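Local coordinates for protein short-chain dehydrogenase/reductase SDR (PDB 5IG2) that binds NAD and probably acts as an oxidoreductase, using it to oxidise or reduce CH-OH groups of substrates that are not identified, at residues Trp115-Val118 / Phe119-Val123. Numbering follows the deposited sequence.
Sequences WAWV and FGVNV. With NAD (nicotinamide-adenine-dinucleotide), chain F.
Val118 and Asn122 meet one turn apart on helix 112-140 of the Rossmann fold, a worked example of how a single helix serves both a subunit interface and a cofactor pocket. The backbone bonds between 115-118 and 119-122 run i to i+4, among them Asn122 N to Val118 O at 2.8 Å with an N-H...O angle of 159°. Along the Asn122 side chain, CB rests 3.1 Å from that same Val118 O, and CG follows at 3.4 Å from it. With CG beside the backbone N (chi1 -68°), the amide is carried back along the preceding turn, where ND2 lies 3.5 Å from Val118 CG1. Both polar atoms of the amide have partners: OD1 accepts a hydrogen bond from Val101 N and ND2 bonds to Ser167 OG on helix 162-185, fixing the amide's rotation close to the NAD-binding Lys168. On another flank of the helix, Trp115 and Phe119 run side by side, their ring planes inclined at 31° and CE3 of Trp115 3.7 Å from CE1 of Phe119. The pair packs on helix 162-185 and reaches the second subunit, where Phe119 meets its counterpart Phe119 and Trp115 meets Ala127 of that subunit. On the cofactor side, the Trp117 and Val121 side chains run side by side, and CG2 of Val121 also reaches the adenine, 3.6 Å from NAD N6A, while Val121 CG1 sits 3.7 Å from NAD N7A.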
# COMPACT_ATOMS: atom_id res chain seq x y z
N TRP B 115 -19.56 18.87 55.36
CA TRP B 115 -18.87 20.05 55.89
C TRP B 115 -17.54 19.67 56.53
O TRP B 115 -16.52 20.32 56.28
CB TRP B 115 -19.76 20.77 56.91
CG TRP B 115 -20.94 21.49 56.34
CD1 TRP B 115 -22.21 21.00 56.18
CD2 TRP B 115 -20.98 22.85 55.89
NE1 TRP B 115 -23.02 21.97 55.63
CE2 TRP B 115 -22.30 23.11 55.45
CE3 TRP B 115 -20.03 23.88 55.81
CZ2 TRP B 115 -22.69 24.36 54.94
CZ3 TRP B 115 -20.42 25.11 55.30
CH2 TRP B 115 -21.74 25.34 54.87
N ALA B 116 -17.55 18.65 57.38
CA ALA B 116 -16.31 18.24 58.05
C ALA B 116 -15.25 17.80 57.05
O ALA B 116 -14.05 18.08 57.24
CB ALA B 116 -16.61 17.11 59.04
N TRP B 117 -15.65 17.09 56.00
CA TRP B 117 -14.69 16.60 55.02
C TRP B 117 -14.04 17.75 54.27
O TRP B 117 -12.81 17.89 54.24
CB TRP B 117 -15.39 15.65 54.05
CG TRP B 117 -14.50 15.13 52.94
CD1 TRP B 117 -13.20 14.73 53.05
CD2 TRP B 117 -14.85 14.97 51.56
NE1 TRP B 117 -12.73 14.31 51.82
CE2 TRP B 117 -13.72 14.46 50.89
CE3 TRP B 117 -16.02 15.21 50.82
CZ2 TRP B 117 -13.73 14.17 49.51
CZ3 TRP B 117 -16.03 14.94 49.45
CH2 TRP B 117 -14.88 14.42 48.81
N VAL B 118 -14.87 18.61 53.65
CA VAL B 118 -14.34 19.68 52.81
C VAL B 118 -13.54 20.66 53.65
O VAL B 118 -12.45 21.10 53.24
CB VAL B 118 -15.49 20.40 52.07
CG1 VAL B 118 -14.94 21.53 51.19
CG2 VAL B 118 -16.28 19.40 51.24
N PHE B 119 -14.04 21.03 54.82
CA PHE B 119 -13.30 22.00 55.61
C PHE B 119 -12.05 21.39 56.22
O PHE B 119 -11.04 22.09 56.39
CB PHE B 119 -14.21 22.62 56.68
CG PHE B 119 -14.91 23.87 56.20
CD1 PHE B 119 -15.96 23.78 55.31
CD2 PHE B 119 -14.47 25.12 56.59
CE1 PHE B 119 -16.60 24.93 54.83
CE2 PHE B 119 -15.09 26.27 56.13
CZ PHE B 119 -16.16 26.18 55.25
N GLY B 120 -12.08 20.09 56.50
CA GLY B 120 -10.89 19.44 57.04
C GLY B 120 -9.73 19.46 56.06
O GLY B 120 -8.58 19.69 56.44
N VAL B 121 -10.01 19.22 54.78
CA VAL B 121 -8.94 19.25 53.79
C VAL B 121 -8.64 20.69 53.37
O VAL B 121 -7.49 21.14 53.43
CB VAL B 121 -9.29 18.39 52.57
CG1 VAL B 121 -8.11 18.38 51.58
CG2 VAL B 121 -9.70 16.97 53.00
N ASN B 122 -9.68 21.41 52.95
CA ASN B 122 -9.49 22.68 52.25
C ASN B 122 -9.09 23.81 53.18
O ASN B 122 -8.36 24.72 52.76
CB ASN B 122 -10.78 23.08 51.52
CG ASN B 122 -11.11 22.17 50.36
OD1 ASN B 122 -10.50 21.11 50.19
ND2 ASN B 122 -12.07 22.59 49.52
N VAL B 123 -9.54 23.79 54.43
CA VAL B 123 -9.18 24.84 55.37
C VAL B 123 -8.13 24.32 56.36
O VAL B 123 -7.03 24.87 56.45
CB VAL B 123 -10.41 25.38 56.11
CG1 VAL B 123 -9.98 26.40 57.17
CG2 VAL B 123 -11.38 26.00 55.09
PA NAD F . -6.96 16.68 41.93
O1A NAD F . -8.03 15.76 42.39
O2A NAD F . -6.39 16.31 40.55
O5B NAD F . -5.75 16.81 42.96
C5B NAD F . -6.00 17.04 44.36
C4B NAD F . -5.22 16.00 45.12
O4B NAD F . -5.41 16.20 46.54
C3B NAD F . -5.61 14.54 44.83
O3B NAD F . -4.48 13.78 44.41
C2B NAD F . -6.15 14.03 46.17
O2B NAD F . -5.82 12.66 46.41
C1B NAD F . -5.40 14.93 47.15
N9A NAD F . -6.02 15.03 48.46
C8A NAD F . -7.36 15.11 48.75
N7A NAD F . -7.63 15.07 50.04
C5A NAD F . -6.39 14.96 50.63
C6A NAD F . -5.98 14.86 51.98
N6A NAD F . -6.84 14.76 53.00
N1A NAD F . -4.66 14.81 52.24
C2A NAD F . -3.80 14.84 51.21
N3A NAD F . -4.06 14.90 49.90
C4A NAD F . -5.38 14.96 49.68
O3 NAD F . -7.52 18.16 41.88
PN NAD F . -6.80 19.57 41.64
O1N NAD F . -5.40 19.36 41.18
O2N NAD F . -7.71 20.38 40.81
O5D NAD F . -6.82 20.12 43.13
C5D NAD F . -5.76 20.95 43.65
C4D NAD F . -6.37 22.19 44.25
O4D NAD F . -6.87 23.06 43.21
C3D NAD F . -7.55 21.94 45.21
O3D NAD F . -7.40 22.76 46.36
C2D NAD F . -8.75 22.41 44.39
O2D NAD F . -9.81 22.84 45.24
C1D NAD F . -8.11 23.56 43.63
N1N NAD F . -8.86 24.09 42.39
C2N NAD F . -9.09 23.25 41.37
C3N NAD F . -9.73 23.70 40.23
C7N NAD F . -9.89 22.88 38.99
O7N NAD F . -10.74 23.21 38.15
N7N NAD F . -9.19 21.76 38.90
C4N NAD F . -10.11 25.04 40.17
C5N NAD F . -9.84 25.89 41.23
C6N NAD F . -9.22 25.39 42.35